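Local coordinates for Exo-arabinanase (Penicillium chrysogenum, PDB 3A72), which probably releases arabinobiose from the ends of alpha-1,5-linked arabinan as an exo-acting glycoside hydrolase with a six-bladed beta-propeller fold, at residues T147-P152 and Y165-D170; Y174-V179 and T202-M207; V196-Y201 and Y220-G225. One frame throughout, in Å; residues are numbered along the deposited sequence.

Interaction 1. Residues T147-P152 and Y165-D170. With AHR (alpha-L-arabinofuranose), chain B.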
loop_
_atom_site.group_PDB
_atom_site.type_symbol
_atom_site.label_atom_id
_atom_site.label_comp_id
_atom_site.label_asym_id
_atom_site.label_seq_id
_atom_site.Cartn_x
_atom_site.Cartn_y
_atom_site.Cartn_z
ATOM N N THR A 147 -14.642 15.312 1.050
ATOM C CA THR A 147 -13.323 15.621 1.564
ATOM C C THR A 147 -12.614 14.499 2.325
ATOM O O THR A 147 -11.859 14.799 3.255
ATOM C CB THR A 147 -13.427 16.873 2.471
ATOM O OG1 THR A 147 -14.321 16.601 3.555
ATOM C CG2 THR A 147 -13.898 18.098 1.705
ATOM N N PRO A 148 -12.744 13.217 1.960
ATOM C CA PRO A 148 -11.993 12.176 2.683
ATOM C C PRO A 148 -10.480 12.230 2.451
ATOM O O PRO A 148 -9.967 12.803 1.489
ATOM C CB PRO A 148 -12.554 10.870 2.077
ATOM C CG PRO A 148 -12.952 11.275 0.659
ATOM C CD PRO A 148 -13.539 12.639 0.872
ATOM N N VAL A 149 -9.797 11.528 3.348
ATOM C CA VAL A 149 -8.424 11.132 3.182
ATOM C C VAL A 149 -8.370 9.608 3.082
ATOM O O VAL A 149 -9.264 8.900 3.591
ATOM C CB VAL A 149 -7.530 11.624 4.324
ATOM C CG1 VAL A 149 -7.478 13.139 4.333
ATOM C CG2 VAL A 149 -7.961 11.080 5.680
ATOM N N TRP A 150 -7.326 9.080 2.420
ATOM C CA TRP A 150 -7.267 7.659 2.107
ATOM C C TRP A 150 -5.841 7.131 2.019
ATOM O O TRP A 150 -4.910 7.856 1.624
ATOM C CB TRP A 150 -7.859 7.436 0.776
ATOM C CG TRP A 150 -9.091 8.049 0.222
ATOM C CD1 TRP A 150 -9.173 9.102 -0.635
ATOM C CD2 TRP A 150 -10.441 7.570 0.399
ATOM N NE1 TRP A 150 -10.464 9.296 -0.940
ATOM C CE2 TRP A 150 -11.279 8.375 -0.376
ATOM C CE3 TRP A 150 -11.000 6.547 1.154
ATOM C CZ2 TRP A 150 -12.634 8.168 -0.469
ATOM C CZ3 TRP A 150 -12.370 6.317 1.048
ATOM C CH2 TRP A 150 -13.157 7.133 0.236
ATOM N N GLU A 151 -5.672 5.832 2.219
ATOM C CA GLU A 151 -4.563 5.071 1.594
ATOM C C GLU A 151 -3.161 5.485 2.080
ATOM O O GLU A 151 -2.285 5.812 1.268
ATOM C CB GLU A 151 -4.664 5.128 0.088
ATOM C CG GLU A 151 -5.945 4.490 -0.461
ATOM C CD GLU A 151 -6.531 5.164 -1.657
ATOM O OE1 GLU A 151 -6.061 6.186 -2.161
ATOM O OE2 GLU A 151 -7.611 4.634 -2.184
ATOM N N PRO A 152 -2.880 5.397 3.364
ATOM C CA PRO A 152 -1.545 5.732 3.850
ATOM C C PRO A 152 -0.455 4.769 3.343
ATOM O O PRO A 152 -0.677 3.541 3.212
ATOM C CB PRO A 152 -1.641 5.604 5.369
ATOM C CG PRO A 152 -2.766 4.614 5.577
ATOM C CD PRO A 152 -3.772 4.961 4.492
ATOM N N TYR A 165 -0.363 9.942 1.376
ATOM C CA TYR A 165 -1.775 9.510 1.330
ATOM C C TYR A 165 -2.481 10.310 0.268
ATOM O O TYR A 165 -1.976 11.283 -0.290
ATOM C CB TYR A 165 -2.441 9.584 2.704
ATOM C CG TYR A 165 -2.465 10.944 3.368
ATOM C CD1 TYR A 165 -3.570 11.771 3.226
ATOM C CD2 TYR A 165 -1.413 11.413 4.149
ATOM C CE1 TYR A 165 -3.601 13.006 3.839
ATOM C CE2 TYR A 165 -1.453 12.623 4.767
ATOM C CZ TYR A 165 -2.538 13.424 4.612
ATOM O OH TYR A 165 -2.559 14.671 5.209
ATOM N N SER A 166 -3.702 9.842 -0.069
ATOM C CA SER A 166 -4.577 10.506 -1.000
ATOM C C SER A 166 -5.510 11.466 -0.257
ATOM O O SER A 166 -5.976 11.112 0.837
ATOM C CB SER A 166 -5.400 9.508 -1.791
ATOM O OG SER A 166 -4.589 8.510 -2.382
ATOM N N ASP A 167 -5.786 12.627 -0.838
ATOM C CA ASP A 167 -6.450 13.698 -0.119
ATOM C C ASP A 167 -7.513 14.331 -0.979
ATOM O O ASP A 167 -7.194 14.817 -2.082
ATOM C CB ASP A 167 -5.411 14.730 0.292
ATOM C CG ASP A 167 -5.860 15.770 1.263
ATOM O OD1 ASP A 167 -7.043 15.712 1.703
ATOM O OD2 ASP A 167 -5.039 16.634 1.640
ATOM N N GLN A 168 -8.752 14.388 -0.526
ATOM C CA GLN A 168 -9.804 15.102 -1.177
ATOM C C GLN A 168 -10.165 16.424 -0.472
ATOM O O GLN A 168 -11.124 17.100 -0.887
ATOM C CB GLN A 168 -11.069 14.247 -1.319
ATOM C CG GLN A 168 -10.889 13.086 -2.313
ATOM C CD GLN A 168 -12.169 12.387 -2.639
ATOM O OE1 GLN A 168 -13.262 13.052 -2.885
ATOM N NE2 GLN A 168 -12.161 11.151 -2.781
ATOM N N ARG A 169 -9.420 16.830 0.551
ATOM C CA ARG A 169 -9.838 17.980 1.326
ATOM C C ARG A 169 -9.713 19.313 0.572
ATOM O O ARG A 169 -10.432 20.257 0.899
ATOM C CB ARG A 169 -9.088 18.049 2.658
ATOM C CG ARG A 169 -9.454 16.970 3.613
ATOM C CD ARG A 169 -8.566 16.817 4.829
ATOM N NE ARG A 169 -7.198 16.565 4.382
ATOM C CZ ARG A 169 -6.169 16.405 5.181
ATOM N NH1 ARG A 169 -6.279 16.341 6.490
ATOM N NH2 ARG A 169 -5.013 16.356 4.585
ATOM N N ASP A 170 -8.839 19.405 -0.425
ATOM C CA ASP A 170 -8.779 20.657 -1.213
ATOM C C ASP A 170 -9.782 20.616 -2.370
ATOM O O ASP A 170 -9.438 20.747 -3.543
ATOM C CB ASP A 170 -7.383 20.886 -1.682
ATOM C CG ASP A 170 -7.031 22.311 -2.149
ATOM O OD1 ASP A 170 -7.937 23.155 -1.991
ATOM O OD2 ASP A 170 -5.838 22.422 -2.618
HETATM O O5 AHR B . -12.169 4.064 -2.674
HETATM C C5 AHR B . -11.186 5.123 -2.437
HETATM C C4 AHR B . -10.618 5.541 -3.764
HETATM O O4 AHR B . -9.816 4.463 -4.266
HETATM C C3 AHR B . -9.683 6.740 -3.656
HETATM O O3 AHR B . -10.437 7.957 -3.796
HETATM C C2 AHR B . -8.715 6.504 -4.841
HETATM O O2 AHR B . -7.393 6.980 -4.593
HETATM C C1 AHR B . -8.767 4.996 -5.082
HETATM O O1 AHR B . -9.177 4.714 -6.451
#
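Gln168 covers Pro148 at the open end of the hairpin formed by strands 149-157 and 160-167. Its backbone N donates to Pro148 O at 2.8 Å, and its CB lies 3.7 Å from Pro148 CD. The extended side chain runs across the proline ring, and its amide reaches the edge of the Trp150 indole near NE1.

Trp150 and Ser166 form an antiparallel hydrogen-bonded pair, with both backbone N-H groups used. Ser166 OG sits beside its own backbone N (chi1 -52°) and donates to Glu151 OE1 at 2.8 Å. It meets that oxygen almost in line with the C-O bond. Ser166 OG is also hydrogen-bonded to Met207 N, so this hydroxyl has two partners. The Glu151 chain bends at chi2 (144°) and brings its carboxylate to the sugar, beside O2 and C1. OE1 is 2.9 Å from arabinose O2, and OE2 is 3.1 Å from arabinose C1. The indole of Trp150 lies between Pro148 CB on one face and arabinose C5 over the centre of the other, as in CH-pi packing of a sugar on tryptophan.

Val149 points to the opposite face of the sheet. Its CG1 rests over the guanidinium of Arg169, 3.4 Å from NE. Arg169 grips Asp167 side-on with NE and NH2, and its N closes an Asx turn on Asp167 OD1.

One face of the hairpin end thus serves the sugar pocket, while the other holds the Asp167-Arg169 salt bridge. Ser166 OG, itself at the margin of the pocket, probably helps fix the Glu151 carboxylate beside the sugar.

Interaction 2. Residues Y174-V179 and T202-M207. With AHR (alpha-L-arabinofuranose), chain B.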
loop_
_atom_site.group_PDB
_atom_site.type_symbol
_atom_site.label_atom_id
_atom_site.label_comp_id
_atom_site.label_asym_id
_atom_site.label_seq_id
_atom_site.Cartn_x
_atom_site.Cartn_y
_atom_site.Cartn_z
ATOM N N TYR A 174 -9.455 20.611 -6.653
ATOM C CA TYR A 174 -9.069 19.304 -7.186
ATOM C C TYR A 174 -10.104 18.269 -6.810
ATOM O O TYR A 174 -10.626 18.280 -5.712
ATOM C CB TYR A 174 -7.724 18.872 -6.587
ATOM C CG TYR A 174 -6.626 19.893 -6.764
ATOM C CD1 TYR A 174 -6.029 20.106 -7.965
ATOM C CD2 TYR A 174 -6.209 20.648 -5.657
ATOM C CE1 TYR A 174 -5.017 21.037 -8.173
ATOM C CE2 TYR A 174 -5.194 21.595 -5.836
ATOM C CZ TYR A 174 -4.611 21.767 -7.090
ATOM O OH TYR A 174 -3.629 22.738 -7.198
ATOM N N GLY A 175 -10.378 17.294 -7.688
ATOM C CA GLY A 175 -11.147 16.149 -7.300
ATOM C C GLY A 175 -10.445 15.361 -6.209
ATOM O O GLY A 175 -11.053 14.933 -5.215
ATOM N N GLN A 176 -9.150 15.086 -6.416
ATOM C CA GLN A 176 -8.289 14.424 -5.444
ATOM C C GLN A 176 -6.856 14.847 -5.730
ATOM O O GLN A 176 -6.504 15.079 -6.886
ATOM C CB GLN A 176 -8.466 12.912 -5.447
ATOM C CG GLN A 176 -7.746 12.186 -4.318
ATOM C CD GLN A 176 -8.071 10.713 -4.297
ATOM O OE1 GLN A 176 -7.398 9.926 -5.073
ATOM N NE2 GLN A 176 -8.975 10.304 -3.525
ATOM N N THR A 177 -6.029 14.863 -4.697
ATOM C CA THR A 177 -4.582 15.017 -4.798
ATOM C C THR A 177 -3.907 13.916 -4.043
ATOM O O THR A 177 -4.552 13.119 -3.336
ATOM C CB THR A 177 -4.111 16.385 -4.252
ATOM O OG1 THR A 177 -4.291 16.351 -2.846
ATOM C CG2 THR A 177 -4.877 17.520 -4.916
ATOM N N MET A 178 -2.566 13.857 -4.099
ATOM C CA MET A 178 -1.819 13.065 -3.134
ATOM C C MET A 178 -0.832 13.996 -2.422
ATOM O O MET A 178 -0.283 14.951 -3.026
ATOM C CB MET A 178 -1.080 11.906 -3.762
ATOM C CG MET A 178 -2.062 10.889 -4.367
ATOM S SD MET A 178 -1.260 9.575 -5.306
ATOM C CE MET A 178 -0.455 10.567 -6.542
ATOM N N VAL A 179 -0.636 13.741 -1.170
ATOM C CA VAL A 179 0.071 14.590 -0.210
ATOM C C VAL A 179 0.924 13.755 0.702
ATOM O O VAL A 179 0.844 12.506 0.733
ATOM C CB VAL A 179 -0.945 15.420 0.618
ATOM C CG1 VAL A 179 -1.896 16.197 -0.276
ATOM C CG2 VAL A 179 -1.699 14.547 1.571
ATOM N N THR A 202 -11.478 17.226 -12.658
ATOM C CA THR A 202 -11.884 15.848 -12.663
ATOM C C THR A 202 -10.720 14.857 -12.586
ATOM O O THR A 202 -10.994 13.648 -12.435
ATOM C CB THR A 202 -12.775 15.510 -13.874
ATOM O OG1 THR A 202 -12.064 15.880 -15.049
ATOM C CG2 THR A 202 -14.118 16.255 -13.818
ATOM N N ASP A 203 -9.488 15.317 -12.652
ATOM C CA ASP A 203 -8.351 14.405 -12.413
ATOM C C ASP A 203 -8.362 13.950 -10.944
ATOM O O ASP A 203 -8.562 14.744 -10.014
ATOM C CB ASP A 203 -7.047 15.067 -12.753
ATOM C CG ASP A 203 -6.767 15.233 -14.229
ATOM O OD1 ASP A 203 -7.631 14.881 -15.053
ATOM O OD2 ASP A 203 -5.628 15.711 -14.541
ATOM N N ARG A 204 -8.082 12.667 -10.771
ATOM C CA ARG A 204 -8.025 12.033 -9.450
ATOM C C ARG A 204 -6.797 11.114 -9.423
ATOM O O ARG A 204 -6.890 9.879 -9.477
ATOM C CB ARG A 204 -9.327 11.237 -9.120
ATOM C CG ARG A 204 -10.528 12.159 -9.007
ATOM C CD ARG A 204 -11.857 11.347 -8.844
ATOM N NE ARG A 204 -11.796 10.517 -7.672
ATOM C CZ ARG A 204 -12.004 10.899 -6.437
ATOM N NH1 ARG A 204 -12.484 12.090 -6.154
ATOM N NH2 ARG A 204 -11.747 10.045 -5.480
ATOM N N PRO A 205 -5.591 11.691 -9.299
ATOM C CA PRO A 205 -4.429 10.873 -8.963
ATOM C C PRO A 205 -4.664 10.268 -7.583
ATOM O O PRO A 205 -5.239 10.939 -6.687
ATOM C CB PRO A 205 -3.293 11.886 -8.995
ATOM C CG PRO A 205 -3.935 13.171 -8.538
ATOM C CD PRO A 205 -5.275 13.155 -9.243
ATOM N N GLY A 206 -4.215 9.042 -7.360
ATOM C CA GLY A 206 -4.428 8.369 -6.085
ATOM C C GLY A 206 -3.491 7.212 -5.893
ATOM O O GLY A 206 -2.846 6.688 -6.798
ATOM N N MET A 207 -3.469 6.722 -4.640
ATOM C CA MET A 207 -2.913 5.454 -4.234
ATOM C C MET A 207 -1.395 5.419 -4.347
ATOM O O MET A 207 -0.812 4.629 -5.069
ATOM C CB MET A 207 -3.536 4.293 -5.012
ATOM C CG MET A 207 -5.071 4.342 -4.971
ATOM S SD MET A 207 -5.902 2.818 -5.492
ATOM C CE MET A 207 -5.715 1.835 -3.996
HETATM O O5 AHR B . -12.169 4.064 -2.674
HETATM C C5 AHR B . -11.186 5.123 -2.437
HETATM C C4 AHR B . -10.618 5.541 -3.764
HETATM O O4 AHR B . -9.816 4.463 -4.266
HETATM C C3 AHR B . -9.683 6.740 -3.656
HETATM O O3 AHR B . -10.437 7.957 -3.796
HETATM C C2 AHR B . -8.715 6.504 -4.841
HETATM O O2 AHR B . -7.393 6.980 -4.593
HETATM C C1 AHR B . -8.767 4.996 -5.082
HETATM O O1 AHR B . -9.177 4.714 -6.451
HETATM O O HOH W 1 -7.814 17.424 -9.836
#
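Gln176 holds CG anti to its own backbone N (chi1 -171°) and runs out extended toward segment 202-207. Arg204 bends at chi3 (59°), which folds its guanidinium back over Gln176. The two side chains cross at about a right angle, and Gln176 CB lies over one face of the guanidinium. Both ends converge on the sugar. Arg204 NH2 is 3.0 Å from arabinose O3, which sits at the guanidinium edge in its plane. The Gln176 amide lies between Pro205 O and the arabinose hydroxyls O2 and O3. Arg204 NH1 is hydrogen-bonded to Asn144.

Gly206 passes close to the sugar, with its CA 3.6 Å from arabinose O2. On the protein side, Met178 SD presses on the Gly206 backbone, 3.3 Å from Gly206 C. Met178 CE touches Pro205 CB at 4.0 Å. At the far end, a water lies 2.8 Å from Asp203 O and accepts a weak bond from Gly175 N.

The two strand segments run at 42° and share no backbone pairing. They belong to successive four-stranded blades, and such side-chain packing between blades beside a ligand pocket is characteristic of a beta-propeller.

Interaction 3. Residues V196-Y201 and Y220-G225. With AHR (alpha-L-arabinofuranose), chain B.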
loop_
_atom_site.group_PDB
_atom_site.type_symbol
_atom_site.label_atom_id
_atom_site.label_comp_id
_atom_site.label_asym_id
_atom_site.label_seq_id
_atom_site.Cartn_x
_atom_site.Cartn_y
_atom_site.Cartn_z
ATOM N N VAL A 196 1.188 15.534 -5.588
ATOM C CA VAL A 196 0.690 15.341 -6.931
ATOM C C VAL A 196 -0.662 16.065 -7.047
ATOM O O VAL A 196 -1.640 15.675 -6.381
ATOM C CB VAL A 196 0.570 13.868 -7.329
ATOM C CG1 VAL A 196 -0.034 13.761 -8.728
ATOM C CG2 VAL A 196 1.915 13.172 -7.255
ATOM N N THR A 197 -0.686 17.112 -7.857
ATOM C CA THR A 197 -1.876 17.863 -8.202
ATOM C C THR A 197 -1.903 18.074 -9.701
ATOM O O THR A 197 -0.839 18.184 -10.332
ATOM C CB THR A 197 -1.957 19.223 -7.495
ATOM O OG1 THR A 197 -1.016 20.094 -8.051
ATOM C CG2 THR A 197 -1.677 19.128 -5.993
ATOM N N TYR A 198 -3.106 18.175 -10.242
ATOM C CA TYR A 198 -3.305 18.437 -11.700
ATOM C C TYR A 198 -4.324 19.546 -11.874
ATOM O O TYR A 198 -5.245 19.720 -11.067
ATOM C CB TYR A 198 -3.753 17.132 -12.427
ATOM C CG TYR A 198 -2.631 16.146 -12.537
ATOM C CD1 TYR A 198 -1.601 16.358 -13.451
ATOM C CD2 TYR A 198 -2.519 15.014 -11.747
ATOM C CE1 TYR A 198 -0.536 15.496 -13.562
ATOM C CE2 TYR A 198 -1.471 14.155 -11.855
ATOM C CZ TYR A 198 -0.491 14.380 -12.778
ATOM O OH TYR A 198 0.559 13.494 -12.849
ATOM N N PRO A 199 -4.182 20.288 -12.983
ATOM C CA PRO A 199 -5.042 21.456 -13.194
ATOM C C PRO A 199 -6.392 21.199 -13.770
ATOM O O PRO A 199 -7.116 22.156 -13.994
ATOM C CB PRO A 199 -4.185 22.286 -14.166
ATOM C CG PRO A 199 -3.419 21.251 -14.948
ATOM C CD PRO A 199 -3.068 20.215 -13.942
ATOM N N THR A 200 -6.771 19.945 -14.043
ATOM C CA THR A 200 -8.114 19.604 -14.437
ATOM C C THR A 200 -8.864 19.068 -13.253
ATOM O O THR A 200 -8.409 18.097 -12.632
ATOM C CB THR A 200 -8.090 18.564 -15.542
ATOM O OG1 THR A 200 -7.251 19.007 -16.597
ATOM C CG2 THR A 200 -9.480 18.293 -16.093
ATOM N N TYR A 201 -10.010 19.675 -12.889
ATOM C CA TYR A 201 -10.708 19.304 -11.668
ATOM C C TYR A 201 -11.033 17.819 -11.559
ATOM O O TYR A 201 -10.915 17.210 -10.496
ATOM C CB TYR A 201 -11.986 20.171 -11.550
ATOM C CG TYR A 201 -12.788 19.778 -10.288
ATOM C CD1 TYR A 201 -12.382 20.259 -9.055
ATOM C CD2 TYR A 201 -13.886 18.911 -10.393
ATOM C CE1 TYR A 201 -13.101 19.881 -7.924
ATOM C CE2 TYR A 201 -14.579 18.543 -9.250
ATOM C CZ TYR A 201 -14.191 19.033 -8.032
ATOM O OH TYR A 201 -14.887 18.659 -6.892
ATOM N N TYR A 220 8.128 6.670 -7.053
ATOM C CA TYR A 220 6.803 7.014 -6.514
ATOM C C TYR A 220 5.782 6.656 -7.560
ATOM O O TYR A 220 5.761 7.326 -8.618
ATOM C CB TYR A 220 6.823 8.493 -6.145
ATOM C CG TYR A 220 5.549 9.121 -5.645
ATOM C CD1 TYR A 220 5.395 9.452 -4.292
ATOM C CD2 TYR A 220 4.503 9.432 -6.482
ATOM C CE1 TYR A 220 4.221 10.037 -3.833
ATOM C CE2 TYR A 220 3.346 10.017 -6.038
ATOM C CZ TYR A 220 3.203 10.326 -4.718
ATOM O OH TYR A 220 2.038 10.938 -4.343
ATOM N N VAL A 221 4.953 5.659 -7.346
ATOM C CA VAL A 221 3.991 5.181 -8.324
ATOM C C VAL A 221 2.583 5.476 -7.799
ATOM O O VAL A 221 2.308 5.495 -6.603
ATOM C CB VAL A 221 4.215 3.691 -8.634
ATOM C CG1 VAL A 221 3.816 2.767 -7.488
ATOM C CG2 VAL A 221 3.537 3.258 -9.944
ATOM N N TYR A 222 1.678 5.699 -8.768
ATOM C CA TYR A 222 0.298 6.044 -8.452
ATOM C C TYR A 222 -0.586 5.703 -9.638
ATOM O O TYR A 222 -0.119 5.489 -10.757
ATOM C CB TYR A 222 0.191 7.510 -8.129
ATOM C CG TYR A 222 0.658 8.547 -9.132
ATOM C CD1 TYR A 222 -0.225 9.267 -9.908
ATOM C CD2 TYR A 222 2.011 8.830 -9.248
ATOM C CE1 TYR A 222 0.212 10.240 -10.803
ATOM C CE2 TYR A 222 2.456 9.833 -10.102
ATOM C CZ TYR A 222 1.566 10.527 -10.875
ATOM O OH TYR A 222 2.057 11.530 -11.695
ATOM N N GLU A 223 -1.911 5.623 -9.366
ATOM C CA GLU A 223 -2.887 5.611 -10.451
ATOM C C GLU A 223 -3.221 7.045 -10.783
ATOM O O GLU A 223 -3.426 7.882 -9.887
ATOM C CB GLU A 223 -4.149 4.799 -10.104
ATOM C CG GLU A 223 -4.962 5.388 -8.945
ATOM C CD GLU A 223 -6.231 4.634 -8.612
ATOM O OE1 GLU A 223 -6.368 3.420 -8.982
ATOM O OE2 GLU A 223 -7.094 5.277 -7.954
ATOM N N TYR A 224 -3.308 7.369 -12.060
ATOM C CA TYR A 224 -3.639 8.736 -12.498
ATOM C C TYR A 224 -5.054 8.653 -13.117
ATOM O O TYR A 224 -5.188 8.434 -14.306
ATOM C CB TYR A 224 -2.559 9.298 -13.415
ATOM C CG TYR A 224 -2.798 10.692 -13.900
ATOM C CD1 TYR A 224 -3.870 11.500 -13.542
ATOM C CD2 TYR A 224 -1.920 11.274 -14.784
ATOM C CE1 TYR A 224 -4.065 12.755 -13.990
ATOM C CE2 TYR A 224 -2.144 12.548 -15.319
ATOM C CZ TYR A 224 -3.215 13.273 -14.903
ATOM O OH TYR A 224 -3.425 14.498 -15.476
ATOM N N GLY A 225 -6.073 8.900 -12.292
ATOM C CA GLY A 225 -7.434 8.981 -12.819
ATOM C C GLY A 225 -7.599 10.255 -13.621
ATOM O O GLY A 225 -7.333 11.373 -13.141
HETATM O O5 AHR B . -12.169 4.064 -2.674
HETATM C C5 AHR B . -11.186 5.123 -2.437
HETATM C C4 AHR B . -10.618 5.541 -3.764
HETATM O O4 AHR B . -9.816 4.463 -4.266
HETATM C C3 AHR B . -9.683 6.740 -3.656
HETATM O O3 AHR B . -10.437 7.957 -3.796
HETATM C C2 AHR B . -8.715 6.504 -4.841
HETATM O O2 AHR B . -7.393 6.980 -4.593
HETATM C C1 AHR B . -8.767 4.996 -5.082
HETATM O O1 AHR B . -9.177 4.714 -6.451
#
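Tyr198 lays its ring on Tyr224 and ends on Tyr222. Its CG stands beside the backbone N (chi1 -72°), and this turns the ring toward strand 218-225. From the start, CB lies 4.0 Å from Tyr224 OH. CG also faces that hydroxyl, and CD1 comes to 3.3 Å from Tyr224 OH, which sits over the face of the Tyr198 ring. At the other ortho carbon, CD2 is 3.5 Å from Tyr224 CE1. CE1 and CE2 continue over the same phenol, and CZ lies 3.5 Å from Tyr224 CE2. The result is an offset stack, with centroids 4.0 Å apart and planes at 9°.

At the tip, Tyr198 OH is hydrogen-bonded to Tyr222 OH at 2.7 Å. Each hydroxyl lies at the edge of the other ring, in its plane. Arg240 also binds both: NH2 to Tyr198 OH and NE to Tyr222 OH. Tyr224 OH turns instead to Asp203.

Val196 extends the apolar part, with CG2 3.7 Å from Tyr220 CE2 and CG1 against the Tyr222 ring. Tyr220, Tyr222 and Tyr224 alternate along their strand with Val221 and Glu223, which point to the other face. There Glu223 OE2 accepts from arabinose O1 at 2.6 Å.

One face of strand 218-225 therefore stacks against the loop arriving from the preceding blade, while the other reaches the sugar pocket. This is interblade packing in a six-bladed beta-propeller of the sialidase kind.

Overall arrangement
From the N terminus, interaction 1 comes first and closes the hairpin of strands 149-157 and 160-167. It is complete before interaction 2 opens. The chain turns back through 171-176 into strand 177-183, which pairs with strand 160-167 and so links interaction 1 to the first segment of interaction 2 within one sheet. After strand 193-196 the chain leaves this blade for the next. Interactions 2 and 3 cross along the chain, since 196-201 lies between 174-179 and 202-207, and 220-225 follows. Both tie the two blades together. Strands 204-212 and 218-225 are neighbours, with Arg204 N near Gly225 O. All three interactions touch the same arabinose.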